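Local coordinates for protein E1 (Kluyveromyces marxianus, PDB 3VX6) that activates the ubiquitin-like proteins Atg12 and Atg8, as an E1-like enzyme, for their conjugation in autophagy and cytoplasm-to-vacuole transport, at residues A[177-182]-A[194-199]; A[201-206]-A[235-240]; A[142-147]-A[258-263]; A[45-50]-A[76-81]. One frame throughout, in Å; residues are numbered along the deposited sequence.

Interaction 1 (A[177-182]-A[194-199])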
loop_
_atom_site.group_PDB
_atom_site.type_symbol
_atom_site.label_atom_id
_atom_site.label_comp_id
_atom_site.label_asym_id
_atom_site.label_seq_id
_atom_site.Cartn_x
_atom_site.Cartn_y
_atom_site.Cartn_z
ATOM N N ILE A 177 -5.122 -4.793 -8.345
ATOM C CA ILE A 177 -4.038 -5.452 -9.062
ATOM C C ILE A 177 -4.582 -6.724 -9.724
ATOM O O ILE A 177 -5.307 -7.509 -9.107
ATOM C CB ILE A 177 -2.875 -5.870 -8.139
ATOM C CG1 ILE A 177 -2.155 -4.649 -7.578
ATOM C CG2 ILE A 177 -1.867 -6.700 -8.936
ATOM C CD1 ILE A 177 -0.993 -5.011 -6.663
ATOM N N ALA A 178 -4.250 -6.914 -10.990
ATOM C CA ALA A 178 -4.687 -8.092 -11.719
ATOM C C ALA A 178 -3.606 -8.402 -12.743
ATOM O O ALA A 178 -2.553 -7.759 -12.762
ATOM C CB ALA A 178 -6.025 -7.825 -12.416
ATOM N N CYS A 179 -3.841 -9.401 -13.575
ATOM C CA CYS A 179 -2.872 -9.720 -14.596
ATOM C C CYS A 179 -3.641 -10.005 -15.863
ATOM O O CYS A 179 -4.871 -10.034 -15.860
ATOM C CB CYS A 179 -2.005 -10.920 -14.194
ATOM S SG CYS A 179 -2.813 -12.533 -14.201
ATOM N N VAL A 180 -2.920 -10.181 -16.960
ATOM C CA VAL A 180 -3.566 -10.455 -18.225
ATOM C C VAL A 180 -3.022 -11.768 -18.763
ATOM O O VAL A 180 -1.814 -11.996 -18.760
ATOM C CB VAL A 180 -3.312 -9.323 -19.222
ATOM C CG1 VAL A 180 -4.253 -9.460 -20.398
ATOM C CG2 VAL A 180 -3.509 -7.977 -18.542
ATOM N N ILE A 181 -3.927 -12.648 -19.178
ATOM C CA ILE A 181 -3.555 -13.949 -19.720
ATOM C C ILE A 181 -4.346 -14.167 -20.996
ATOM O O ILE A 181 -5.558 -14.391 -20.967
ATOM C CB ILE A 181 -3.876 -15.084 -18.740
ATOM C CG1 ILE A 181 -3.163 -14.840 -17.412
ATOM C CG2 ILE A 181 -3.455 -16.418 -19.346
ATOM C CD1 ILE A 181 -3.201 -16.021 -16.490
ATOM N N SER A 182 -3.655 -14.087 -22.121
ATOM C CA SER A 182 -4.300 -14.254 -23.411
ATOM C C SER A 182 -5.305 -13.141 -23.658
ATOM O O SER A 182 -6.394 -13.383 -24.174
ATOM C CB SER A 182 -5.000 -15.612 -23.502
ATOM O OG SER A 182 -4.062 -16.672 -23.455
ATOM N N LYS A 194 2.816 -16.737 -13.512
ATOM C CA LYS A 194 3.874 -17.465 -14.200
ATOM C C LYS A 194 3.676 -17.470 -15.710
ATOM O O LYS A 194 4.647 -17.628 -16.455
ATOM C CB LYS A 194 3.947 -18.904 -13.703
ATOM C CG LYS A 194 4.500 -19.017 -12.300
ATOM C CD LYS A 194 4.522 -20.446 -11.815
ATOM C CE LYS A 194 5.148 -20.524 -10.428
ATOM N NZ LYS A 194 5.064 -21.900 -9.848
ATOM N N VAL A 195 2.431 -17.281 -16.159
ATOM C CA VAL A 195 2.114 -17.290 -17.587
ATOM C C VAL A 195 1.480 -16.008 -18.124
ATOM O O VAL A 195 1.313 -15.859 -19.333
ATOM C CB VAL A 195 1.161 -18.466 -17.946
ATOM C CG1 VAL A 195 1.659 -19.755 -17.308
ATOM C CG2 VAL A 195 -0.259 -18.159 -17.488
ATOM N N CYS A 196 1.118 -15.082 -17.246
ATOM C CA CYS A 196 0.489 -13.847 -17.707
ATOM C C CYS A 196 1.462 -12.987 -18.510
ATOM O O CYS A 196 2.677 -13.069 -18.320
ATOM C CB CYS A 196 -0.030 -13.038 -16.525
ATOM S SG CYS A 196 1.278 -12.302 -15.534
ATOM N N GLU A 197 0.915 -12.165 -19.403
ATOM C CA GLU A 197 1.719 -11.286 -20.242
ATOM C C GLU A 197 2.109 -10.088 -19.420
ATOM O O GLU A 197 3.147 -9.463 -19.659
ATOM C CB GLU A 197 0.929 -10.772 -21.452
ATOM C CG GLU A 197 0.504 -11.819 -22.438
ATOM C CD GLU A 197 -0.815 -12.452 -22.079
ATOM O OE1 GLU A 197 -1.833 -11.718 -22.054
ATOM O OE2 GLU A 197 -0.824 -13.682 -21.827
ATOM N N LYS A 198 1.250 -9.763 -18.458
ATOM C CA LYS A 198 1.484 -8.621 -17.608
ATOM C C LYS A 198 0.567 -8.536 -16.417
ATOM O O LYS A 198 -0.361 -9.322 -16.265
ATOM C CB LYS A 198 1.367 -7.341 -18.428
ATOM C CG LYS A 198 0.128 -7.236 -19.271
ATOM C CD LYS A 198 0.360 -6.213 -20.366
ATOM C CE LYS A 198 -0.881 -5.993 -21.216
ATOM N NZ LYS A 198 -0.563 -5.159 -22.408
ATOM N N VAL A 199 0.867 -7.558 -15.573
ATOM C CA VAL A 199 0.132 -7.270 -14.359
ATOM C C VAL A 199 -0.476 -5.886 -14.475
ATOM O O VAL A 199 0.200 -4.944 -14.869
ATOM C CB VAL A 199 1.073 -7.294 -13.149
ATOM C CG1 VAL A 199 0.381 -6.694 -11.914
ATOM C CG2 VAL A 199 1.517 -8.723 -12.894
#
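Antiparallel strand pairing, continued by a glutamate that binds the turn beyond it, joins C179 and V180 of strand 177-181 to E197, K198 and V199 at the entry to strand 198-202. C179 and V199 form a non-hydrogen-bonded pair. On one side of them V180 N gives its hydrogen to K198 O at 2.8 Å, and E197 N returns one to V180 O, also at 2.8 Å, meeting it nearly head-on to the carbonyl.

E197 then takes over from the backbone. Its chain bends at chi2 (87°) and folds the carboxylate back toward the strand end, where OE2 receives S182 N at 2.9 Å in an almost straight bond (174°) on its syn side. OE1 takes a weak second bond from the same N-H and another weak one from G183 N. One acidic group therefore collects the amides of the tight turn leading to strand 184-186.

The apolar contacts lie beside this ladder. C196 CB faces two side chains of strand 177-181, 3.7 Å from C179 SG and 3.7 Å from I181 CG1, while I181 CD1 reaches V195 CG2 at 3.8 Å. V180 CG2 runs alongside K198 CG, both pointing the same way, and the lysine carries its NZ on to a salt bridge with E244. At the other end I177 CG2 packs on V199 CG1 at 3.7 Å.

Strand 177-181 lies between 184-186 and 198-202 in a mixed sheet. Helix 215-225 covers one face there, its I218 resting on I177 and V199 and its W222 on C196 and V199.

Interaction 2 (A[201-206]-A[235-240]); sequences FKDFSH and FLRSDE
D203 and R237 lie in the tightly packed part of this contact. The guanidinium comes side-on, NE at 2.7 Å and NH2 at 2.5 Å both gripping D203 OD1 from one face of the carboxylate, with the oxygen close to the guanidinium plane. R237 NH1 turns to L207 O and S241 OG, and D203 OD2 takes S212 OG, so both charged groups are fixed at each end. A lysine in place of R237 would probably lose the two-nitrogen grip on D203 and leave L207 O and S241 OG without their shared donor.

Next to the salt bridge, L236 N bonds F201 O at 2.7 Å, and the F201 and F235 rings meet rim to rim, CD1 to CD1, with their planes at 76°. Buried H206 is packed as closely: D239 CB sits over the centre of its ring, 3.6 Å from the centroid, and with CG anti to the D239 backbone N (chi1 -161°) the carboxylate lies almost flat on the imidazole, which also stacks with F53.

The solvent side is the type I turn from R237 to E240, where D239 is partly exposed and exposed S238 bonds L50 O through its OG.

F201 and F235 pair in parallel, the strand arrangement of a beta-alpha-beta crossover: strand 198-202, helix 215-225, strand 231-236.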
loop_
_atom_site.group_PDB
_atom_site.type_symbol
_atom_site.label_atom_id
_atom_site.label_comp_id
_atom_site.label_asym_id
_atom_site.label_seq_id
_atom_site.Cartn_x
_atom_site.Cartn_y
_atom_site.Cartn_z
ATOM N N PHE A 201 -2.232 -2.750 -12.520
ATOM C CA PHE A 201 -2.287 -2.169 -11.191
ATOM C C PHE A 201 -2.977 -0.806 -11.166
ATOM O O PHE A 201 -2.641 0.087 -11.945
ATOM C CB PHE A 201 -0.842 -2.057 -10.678
ATOM C CG PHE A 201 -0.679 -1.278 -9.402
ATOM C CD1 PHE A 201 0.377 -0.376 -9.267
ATOM C CD2 PHE A 201 -1.533 -1.463 -8.327
ATOM C CE1 PHE A 201 0.574 0.318 -8.094
ATOM C CE2 PHE A 201 -1.341 -0.767 -7.143
ATOM C CZ PHE A 201 -0.292 0.120 -7.025
ATOM N N LYS A 202 -3.970 -0.663 -10.292
ATOM C CA LYS A 202 -4.647 0.615 -10.141
ATOM C C LYS A 202 -3.694 1.357 -9.218
ATOM O O LYS A 202 -3.760 1.264 -7.992
ATOM C CB LYS A 202 -6.026 0.426 -9.516
ATOM C CG LYS A 202 -7.063 0.021 -10.557
ATOM C CD LYS A 202 -8.134 -0.934 -10.028
ATOM C CE LYS A 202 -9.128 -1.253 -11.132
ATOM N NZ LYS A 202 -10.246 -2.119 -10.685
ATOM N N ASP A 203 -2.769 2.062 -9.852
ATOM C CA ASP A 203 -1.725 2.818 -9.185
ATOM C C ASP A 203 -2.179 3.758 -8.066
ATOM O O ASP A 203 -3.229 4.402 -8.151
ATOM C CB ASP A 203 -0.961 3.594 -10.245
ATOM C CG ASP A 203 0.450 3.906 -9.833
ATOM O OD1 ASP A 203 1.156 4.528 -10.650
ATOM O OD2 ASP A 203 0.859 3.540 -8.710
ATOM N N PHE A 204 -1.374 3.827 -7.011
ATOM C CA PHE A 204 -1.658 4.699 -5.881
ATOM C C PHE A 204 -0.979 6.018 -6.103
ATOM O O PHE A 204 -0.863 6.837 -5.205
ATOM C CB PHE A 204 -1.155 4.088 -4.582
ATOM C CG PHE A 204 -1.937 2.902 -4.143
ATOM C CD1 PHE A 204 -3.096 2.536 -4.813
ATOM C CD2 PHE A 204 -1.523 2.155 -3.059
ATOM C CE1 PHE A 204 -3.831 1.440 -4.408
ATOM C CE2 PHE A 204 -2.247 1.060 -2.641
ATOM C CZ PHE A 204 -3.406 0.697 -3.317
ATOM N N SER A 205 -0.496 6.221 -7.312
ATOM C CA SER A 205 0.141 7.479 -7.603
ATOM C C SER A 205 -0.482 7.981 -8.883
ATOM O O SER A 205 -0.820 7.191 -9.759
ATOM C CB SER A 205 1.653 7.300 -7.773
ATOM O OG SER A 205 2.289 8.544 -8.031
ATOM N N HIS A 206 -0.674 9.291 -8.955
ATOM C CA HIS A 206 -1.213 9.939 -10.137
ATOM C C HIS A 206 -0.071 10.765 -10.687
ATOM O O HIS A 206 -0.253 11.544 -11.628
ATOM C CB HIS A 206 -2.375 10.865 -9.797
ATOM C CG HIS A 206 -3.701 10.181 -9.766
ATOM N ND1 HIS A 206 -4.876 10.856 -9.510
ATOM C CD2 HIS A 206 -4.039 8.881 -9.928
ATOM C CE1 HIS A 206 -5.879 9.997 -9.511
ATOM N NE2 HIS A 206 -5.398 8.791 -9.762
ATOM N N PHE A 235 -0.274 0.537 -15.265
ATOM C CA PHE A 235 -0.617 1.414 -14.155
ATOM C C PHE A 235 -1.828 2.247 -14.517
ATOM O O PHE A 235 -1.723 3.238 -15.235
ATOM C CB PHE A 235 0.580 2.301 -13.821
ATOM C CG PHE A 235 1.783 1.527 -13.348
ATOM C CD1 PHE A 235 1.797 0.938 -12.084
ATOM C CD2 PHE A 235 2.891 1.351 -14.177
ATOM C CE1 PHE A 235 2.897 0.187 -11.652
ATOM C CE2 PHE A 235 3.996 0.601 -13.751
ATOM C CZ PHE A 235 3.997 0.018 -12.489
ATOM N N LEU A 236 -2.989 1.834 -14.032
ATOM C CA LEU A 236 -4.211 2.557 -14.337
ATOM C C LEU A 236 -4.498 3.699 -13.380
ATOM O O LEU A 236 -4.368 3.570 -12.163
ATOM C CB LEU A 236 -5.401 1.600 -14.385
ATOM C CG LEU A 236 -5.327 0.639 -15.569
ATOM C CD1 LEU A 236 -4.314 -0.457 -15.267
ATOM C CD2 LEU A 236 -6.694 0.039 -15.836
ATOM N N ARG A 237 -4.890 4.825 -13.961
ATOM C CA ARG A 237 -5.217 6.029 -13.211
ATOM C C ARG A 237 -6.484 6.671 -13.779
ATOM O O ARG A 237 -6.671 6.754 -14.997
ATOM C CB ARG A 237 -4.065 7.045 -13.293
ATOM C CG ARG A 237 -2.868 6.805 -12.366
ATOM C CD ARG A 237 -1.761 5.984 -13.019
ATOM N NE ARG A 237 -0.534 5.987 -12.223
ATOM C CZ ARG A 237 0.356 6.976 -12.206
ATOM N NH1 ARG A 237 0.166 8.057 -12.948
ATOM N NH2 ARG A 237 1.438 6.885 -11.446
ATOM N N SER A 238 -7.368 7.126 -12.904
ATOM C CA SER A 238 -8.576 7.783 -13.382
ATOM C C SER A 238 -8.113 9.158 -13.880
ATOM O O SER A 238 -8.836 9.892 -14.537
ATOM C CB SER A 238 -9.580 7.918 -12.233
ATOM O OG SER A 238 -8.982 8.548 -11.114
ATOM N N ASP A 239 -6.857 9.447 -13.573
ATOM C CA ASP A 239 -6.168 10.691 -13.890
ATOM C C ASP A 239 -5.867 10.998 -15.371
ATOM O O ASP A 239 -5.590 12.150 -15.712
ATOM C CB ASP A 239 -4.843 10.686 -13.124
ATOM C CG ASP A 239 -4.236 12.055 -12.993
ATOM O OD1 ASP A 239 -2.987 12.161 -12.991
ATOM O OD2 ASP A 239 -5.010 13.028 -12.874
ATOM N N GLU A 240 -5.917 9.986 -16.236
ATOM C CA GLU A 240 -5.561 10.138 -17.656
ATOM C C GLU A 240 -4.072 9.812 -17.708
ATOM O O GLU A 240 -3.471 9.712 -18.778
ATOM C CB GLU A 240 -5.743 11.573 -18.171
ATOM C CG GLU A 240 -7.160 12.085 -18.156
ATOM C CD GLU A 240 -8.110 11.140 -18.849
ATOM O OE1 GLU A 240 -7.908 10.886 -20.056
ATOM O OE2 GLU A 240 -9.051 10.650 -18.179
#

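Interaction 3 (A[142-147]-A[258-263])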
loop_
_atom_site.group_PDB
_atom_site.type_symbol
_atom_site.label_atom_id
_atom_site.label_comp_id
_atom_site.label_asym_id
_atom_site.label_seq_id
_atom_site.Cartn_x
_atom_site.Cartn_y
_atom_site.Cartn_z
ATOM N N MET A 142 3.056 2.140 4.415
ATOM C CA MET A 142 2.481 1.214 3.456
ATOM C C MET A 142 3.754 0.518 2.996
ATOM O O MET A 142 4.485 1.046 2.165
ATOM C CB MET A 142 1.818 1.971 2.312
ATOM C CG MET A 142 1.085 1.070 1.349
ATOM S SD MET A 142 0.293 2.031 0.097
ATOM C CE MET A 142 -1.366 2.216 0.740
ATOM N N PRO A 143 4.048 -0.666 3.558
ATOM C CA PRO A 143 5.250 -1.407 3.206
ATOM C C PRO A 143 5.535 -1.538 1.736
ATOM O O PRO A 143 4.693 -1.947 0.937
ATOM C CB PRO A 143 5.041 -2.749 3.892
ATOM C CG PRO A 143 4.278 -2.377 5.073
ATOM C CD PRO A 143 3.231 -1.472 4.469
ATOM N N SER A 144 6.758 -1.148 1.415
ATOM C CA SER A 144 7.305 -1.176 0.076
ATOM C C SER A 144 8.600 -1.970 0.224
ATOM O O SER A 144 9.602 -1.468 0.728
ATOM C CB SER A 144 7.596 0.250 -0.390
ATOM O OG SER A 144 8.452 0.234 -1.516
ATOM N N PHE A 145 8.571 -3.226 -0.196
ATOM C CA PHE A 145 9.747 -4.067 -0.083
ATOM C C PHE A 145 10.389 -4.345 -1.422
ATOM O O PHE A 145 9.782 -4.160 -2.477
ATOM C CB PHE A 145 9.382 -5.387 0.569
ATOM C CG PHE A 145 8.210 -6.058 -0.070
ATOM C CD1 PHE A 145 6.911 -5.738 0.320
ATOM C CD2 PHE A 145 8.400 -7.013 -1.066
ATOM C CE1 PHE A 145 5.822 -6.366 -0.273
ATOM C CE2 PHE A 145 7.324 -7.641 -1.661
ATOM C CZ PHE A 145 6.032 -7.322 -1.268
ATOM N N GLN A 146 11.629 -4.811 -1.350
ATOM C CA GLN A 146 12.425 -5.135 -2.519
ATOM C C GLN A 146 13.681 -5.859 -2.058
ATOM O O GLN A 146 14.004 -5.872 -0.872
ATOM C CB GLN A 146 12.840 -3.860 -3.228
ATOM C CG GLN A 146 13.710 -2.970 -2.373
ATOM C CD GLN A 146 14.409 -1.920 -3.184
ATOM O OE1 GLN A 146 13.788 -0.978 -3.675
ATOM N NE2 GLN A 146 15.713 -2.078 -3.346
ATOM N N SER A 147 14.394 -6.465 -2.998
ATOM C CA SER A 147 15.632 -7.147 -2.665
ATOM C C SER A 147 16.649 -6.072 -2.277
ATOM O O SER A 147 16.677 -4.989 -2.864
ATOM C CB SER A 147 16.134 -7.936 -3.876
ATOM O OG SER A 147 17.434 -8.453 -3.642
ATOM N N LYS A 258 14.617 -5.149 1.548
ATOM C CA LYS A 258 14.757 -3.787 2.042
ATOM C C LYS A 258 13.377 -3.157 2.080
ATOM O O LYS A 258 12.802 -2.838 1.041
ATOM C CB LYS A 258 15.701 -2.972 1.139
ATOM C CG LYS A 258 16.134 -1.609 1.717
ATOM C CD LYS A 258 15.078 -0.533 1.497
ATOM C CE LYS A 258 15.484 0.835 2.088
ATOM N NZ LYS A 258 15.432 0.919 3.587
ATOM N N VAL A 259 12.840 -2.972 3.279
ATOM C CA VAL A 259 11.518 -2.383 3.400
ATOM C C VAL A 259 11.489 -0.921 3.849
ATOM O O VAL A 259 12.258 -0.497 4.706
ATOM C CB VAL A 259 10.641 -3.191 4.369
ATOM C CG1 VAL A 259 9.183 -2.814 4.165
ATOM C CG2 VAL A 259 10.862 -4.686 4.170
ATOM N N SER A 260 10.592 -0.156 3.244
ATOM C CA SER A 260 10.390 1.249 3.571
ATOM C C SER A 260 8.885 1.438 3.476
ATOM O O SER A 260 8.155 0.455 3.340
ATOM C CB SER A 260 11.103 2.141 2.569
ATOM O OG SER A 260 10.686 1.832 1.255
ATOM N N GLY A 261 8.406 2.676 3.560
ATOM C CA GLY A 261 6.971 2.902 3.463
ATOM C C GLY A 261 6.420 3.824 4.530
ATOM O O GLY A 261 5.277 4.278 4.443
ATOM N N TRP A 262 7.247 4.099 5.536
ATOM C CA TRP A 262 6.883 4.978 6.645
ATOM C C TRP A 262 6.634 6.382 6.130
ATOM O O TRP A 262 7.489 6.953 5.463
ATOM C CB TRP A 262 8.010 5.024 7.685
ATOM C CG TRP A 262 8.082 3.825 8.574
ATOM C CD1 TRP A 262 9.129 2.965 8.702
ATOM C CD2 TRP A 262 7.078 3.375 9.491
ATOM N NE1 TRP A 262 8.847 2.004 9.641
ATOM C CE2 TRP A 262 7.593 2.229 10.142
ATOM C CE3 TRP A 262 5.793 3.827 9.826
ATOM C CZ2 TRP A 262 6.873 1.529 11.113
ATOM C CZ3 TRP A 262 5.074 3.135 10.789
ATOM C CH2 TRP A 262 5.617 1.992 11.424
ATOM N N GLU A 263 5.472 6.939 6.447
ATOM C CA GLU A 263 5.127 8.280 6.004
ATOM C C GLU A 263 6.026 9.345 6.651
ATOM O O GLU A 263 6.272 9.317 7.858
ATOM C CB GLU A 263 3.668 8.560 6.331
ATOM C CG GLU A 263 3.143 9.834 5.725
ATOM C CD GLU A 263 1.654 9.960 5.904
ATOM O OE1 GLU A 263 1.040 10.832 5.247
ATOM O OE2 GLU A 263 1.095 9.181 6.711
HETATM O O HOH W 1 12.136 -0.442 -0.138
#
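S144 and S260 form a hydrogen-bonded pair in an antiparallel beta ladder, the axes of strands 142-144 and 260-262 approaching to 4.5 Å with their directions 163° apart. S144 N reaches S260 O at 2.9 Å, and S260 N answers to S144 O at 3.0 Å. The ladder belongs to a branched mixed sheet in which strand 135-144 receives both 260-262 and 273-275. Also within the strands, M142 N bonds G261 O from well above the carbonyl plane. Beyond them the pairing carries on, K258 N bonding Q146 O at 2.6 Å. G261 takes a backbone shape (phi 133°) in which a side chain would jam against the preceding carbonyl, and any CB here would also run into M142 O.

V259 supplies the apolar contact. Its CG1, anti to the backbone N (chi1 -163°), points to P143 CB, while CG2 touches F145 CB at 4.0 Å. Helix 97-114 closes over this side, I101 on V259 and L108 on P143 and F145. Across from K258, Q146 runs alongside the start of the lysine chain and sends NE2 to A150 O.

S144 OG bonds A213 O, whereas S260 OG meets a water. That water donates to S144 O at 2.9 Å and to K258 O at 2.8 Å, and lies 3.0 Å from S260 OG.

Interaction 4 (A[45-50]-A[76-81])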
loop_
_atom_site.group_PDB
_atom_site.type_symbol
_atom_site.label_atom_id
_atom_site.label_comp_id
_atom_site.label_asym_id
_atom_site.label_seq_id
_atom_site.Cartn_x
_atom_site.Cartn_y
_atom_site.Cartn_z
ATOM N N TYR A 45 -9.856 -0.010 7.448
ATOM C CA TYR A 45 -10.525 -0.191 6.171
ATOM C C TYR A 45 -10.775 1.194 5.653
ATOM O O TYR A 45 -11.280 2.059 6.364
ATOM C CB TYR A 45 -11.875 -0.905 6.334
ATOM C CG TYR A 45 -11.782 -2.340 6.798
ATOM C CD1 TYR A 45 -11.415 -3.354 5.917
ATOM C CD2 TYR A 45 -12.035 -2.685 8.125
ATOM C CE1 TYR A 45 -11.300 -4.674 6.341
ATOM C CE2 TYR A 45 -11.920 -4.005 8.562
ATOM C CZ TYR A 45 -11.551 -4.993 7.663
ATOM O OH TYR A 45 -11.424 -6.300 8.082
ATOM N N THR A 46 -10.399 1.429 4.418
ATOM C CA THR A 46 -10.633 2.729 3.865
ATOM C C THR A 46 -11.015 2.469 2.436
ATOM O O THR A 46 -10.356 1.699 1.735
ATOM C CB THR A 46 -9.378 3.602 3.980
ATOM O OG1 THR A 46 -9.676 4.930 3.532
ATOM C CG2 THR A 46 -8.241 3.014 3.163
ATOM N N GLN A 47 -12.132 3.048 2.024
ATOM C CA GLN A 47 -12.583 2.870 0.658
ATOM C C GLN A 47 -11.618 3.681 -0.164
ATOM O O GLN A 47 -11.505 4.894 0.005
ATOM C CB GLN A 47 -13.997 3.396 0.476
ATOM C CG GLN A 47 -14.447 3.430 -0.954
ATOM C CD GLN A 47 -15.880 3.864 -1.068
ATOM O OE1 GLN A 47 -16.220 4.687 -1.914
ATOM N NE2 GLN A 47 -16.739 3.308 -0.217
ATOM N N LEU A 48 -10.896 3.001 -1.035
ATOM C CA LEU A 48 -9.921 3.676 -1.851
ATOM C C LEU A 48 -10.613 4.535 -2.887
ATOM O O LEU A 48 -11.361 4.043 -3.738
ATOM C CB LEU A 48 -8.993 2.652 -2.509
ATOM C CG LEU A 48 -7.518 2.720 -2.085
ATOM C CD1 LEU A 48 -7.400 2.992 -0.598
ATOM C CD2 LEU A 48 -6.821 1.415 -2.455
ATOM N N ASP A 49 -10.390 5.836 -2.779
ATOM C CA ASP A 49 -10.958 6.760 -3.728
ATOM C C ASP A 49 -9.886 6.835 -4.783
ATOM O O ASP A 49 -8.929 7.596 -4.644
ATOM C CB ASP A 49 -11.161 8.143 -3.108
ATOM C CG ASP A 49 -11.739 9.138 -4.094
ATOM O OD1 ASP A 49 -11.873 10.323 -3.725
ATOM O OD2 ASP A 49 -12.059 8.734 -5.237
ATOM N N LEU A 50 -10.031 6.008 -5.814
ATOM C CA LEU A 50 -9.066 5.976 -6.898
ATOM C C LEU A 50 -9.369 7.079 -7.894
ATOM O O LEU A 50 -8.679 7.211 -8.903
ATOM C CB LEU A 50 -9.088 4.610 -7.592
ATOM C CG LEU A 50 -8.597 3.433 -6.740
ATOM C CD1 LEU A 50 -8.628 2.153 -7.555
ATOM C CD2 LEU A 50 -7.184 3.720 -6.238
ATOM N N ASN A 76 -17.130 -0.716 -4.456
ATOM C CA ASN A 76 -15.892 0.054 -4.505
ATOM C C ASN A 76 -14.700 -0.747 -3.986
ATOM O O ASN A 76 -14.850 -1.859 -3.477
ATOM C CB ASN A 76 -16.031 1.350 -3.702
ATOM C CG ASN A 76 -16.679 2.458 -4.502
ATOM O OD1 ASN A 76 -17.839 2.359 -4.888
ATOM N ND2 ASN A 76 -15.924 3.519 -4.763
ATOM N N ILE A 77 -13.510 -0.178 -4.122
ATOM C CA ILE A 77 -12.301 -0.846 -3.675
ATOM C C ILE A 77 -11.987 -0.483 -2.229
ATOM O O ILE A 77 -11.776 0.683 -1.886
ATOM C CB ILE A 77 -11.110 -0.483 -4.591
ATOM C CG1 ILE A 77 -11.306 -1.153 -5.960
ATOM C CG2 ILE A 77 -9.792 -0.890 -3.934
ATOM C CD1 ILE A 77 -10.261 -0.794 -6.982
ATOM N N ILE A 78 -11.967 -1.496 -1.377
ATOM C CA ILE A 78 -11.694 -1.281 0.029
ATOM C C ILE A 78 -10.314 -1.801 0.376
ATOM O O ILE A 78 -10.032 -2.985 0.209
ATOM C CB ILE A 78 -12.733 -2.001 0.898
ATOM C CG1 ILE A 78 -14.146 -1.558 0.494
ATOM C CG2 ILE A 78 -12.439 -1.743 2.360
ATOM C CD1 ILE A 78 -14.368 -0.053 0.504
ATOM N N LEU A 79 -9.450 -0.913 0.858
ATOM C CA LEU A 79 -8.096 -1.314 1.225
ATOM C C LEU A 79 -8.021 -1.705 2.688
ATOM O O LEU A 79 -8.442 -0.946 3.560
ATOM C CB LEU A 79 -7.096 -0.187 0.969
ATOM C CG LEU A 79 -5.671 -0.669 1.231
ATOM C CD1 LEU A 79 -5.378 -1.840 0.289
ATOM C CD2 LEU A 79 -4.677 0.454 1.031
ATOM N N LYS A 80 -7.486 -2.888 2.960
ATOM C CA LYS A 80 -7.369 -3.326 4.336
ATOM C C LYS A 80 -6.008 -2.949 4.883
ATOM O O LYS A 80 -4.980 -3.277 4.305
ATOM C CB LYS A 80 -7.576 -4.838 4.454
ATOM C CG LYS A 80 -7.663 -5.333 5.897
ATOM C CD LYS A 80 -8.309 -6.708 5.963
ATOM C CE LYS A 80 -8.420 -7.215 7.397
ATOM N NZ LYS A 80 -9.201 -8.491 7.491
ATOM N N GLY A 81 -6.018 -2.231 5.996
ATOM C CA GLY A 81 -4.781 -1.826 6.625
ATOM C C GLY A 81 -4.783 -2.375 8.027
ATOM O O GLY A 81 -5.694 -3.114 8.403
HETATM O O HOH W 2 -11.338 -8.840 6.190
#
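Y45 and K80, T46 and L79, Q47 and I78 face one another along an antiparallel ladder. Backbone hydrogen bonds come first: T46 N to L79 O at 3.2 Å, in the carbonyl plane, L79 N back to T46 O, and L48 N to I77 O at 2.6 Å.

The polar contact between side chains runs through a water, which accepts from K80 NZ and sits 3.2 Å from Y45 OH.

Packing fills the rest. The Y45 ring lies alongside the extended K80 chain, both pointing the same way, with Y45 CE1 3.6 Å from K80 CD. With an alanine here in place of Y45, the K80 methylenes would probably lose the ring beside them and the water its hydroxyl neighbour. I78 bridges two residues, CG2 near Y45 CD1 and CD1 against Q47 CB at 3.5 Å; chi1 (-55°) sets CG1 anti to the carbonyl carbon, and the bend at chi2 (-54°) brings CD1 to Q47. On the other face L48 CD1 meets L79 CB at 3.6 Å, and past the strand L50 CD1 meets I77 CD1.

T46 and L79 rest on I60 and F123: a two-faced antiparallel pair in the branched mixed sheet, one side buried, the other partly exposed, with Q47 and K80 at solvent.

From the N terminus, interaction 4 closes first, looping the chain round strand 59-62 to pair 40-47 with 78-86. Interaction 3 opens next at 142-147 and shuts only at 258-263, the longest loop of the four. Inside it lie interaction 1 and then interaction 2, one after the other and sharing strand 198-202; none cross. Interactions 3 and 4 belong to the branched sheet, interactions 1 and 2 to the other mixed sheet. The two sheets meet where F204 packs on both M142 and L48, and K202 on I77 and L50. Within each sheet the contacts also touch, M142 against L79 and I177 against F201.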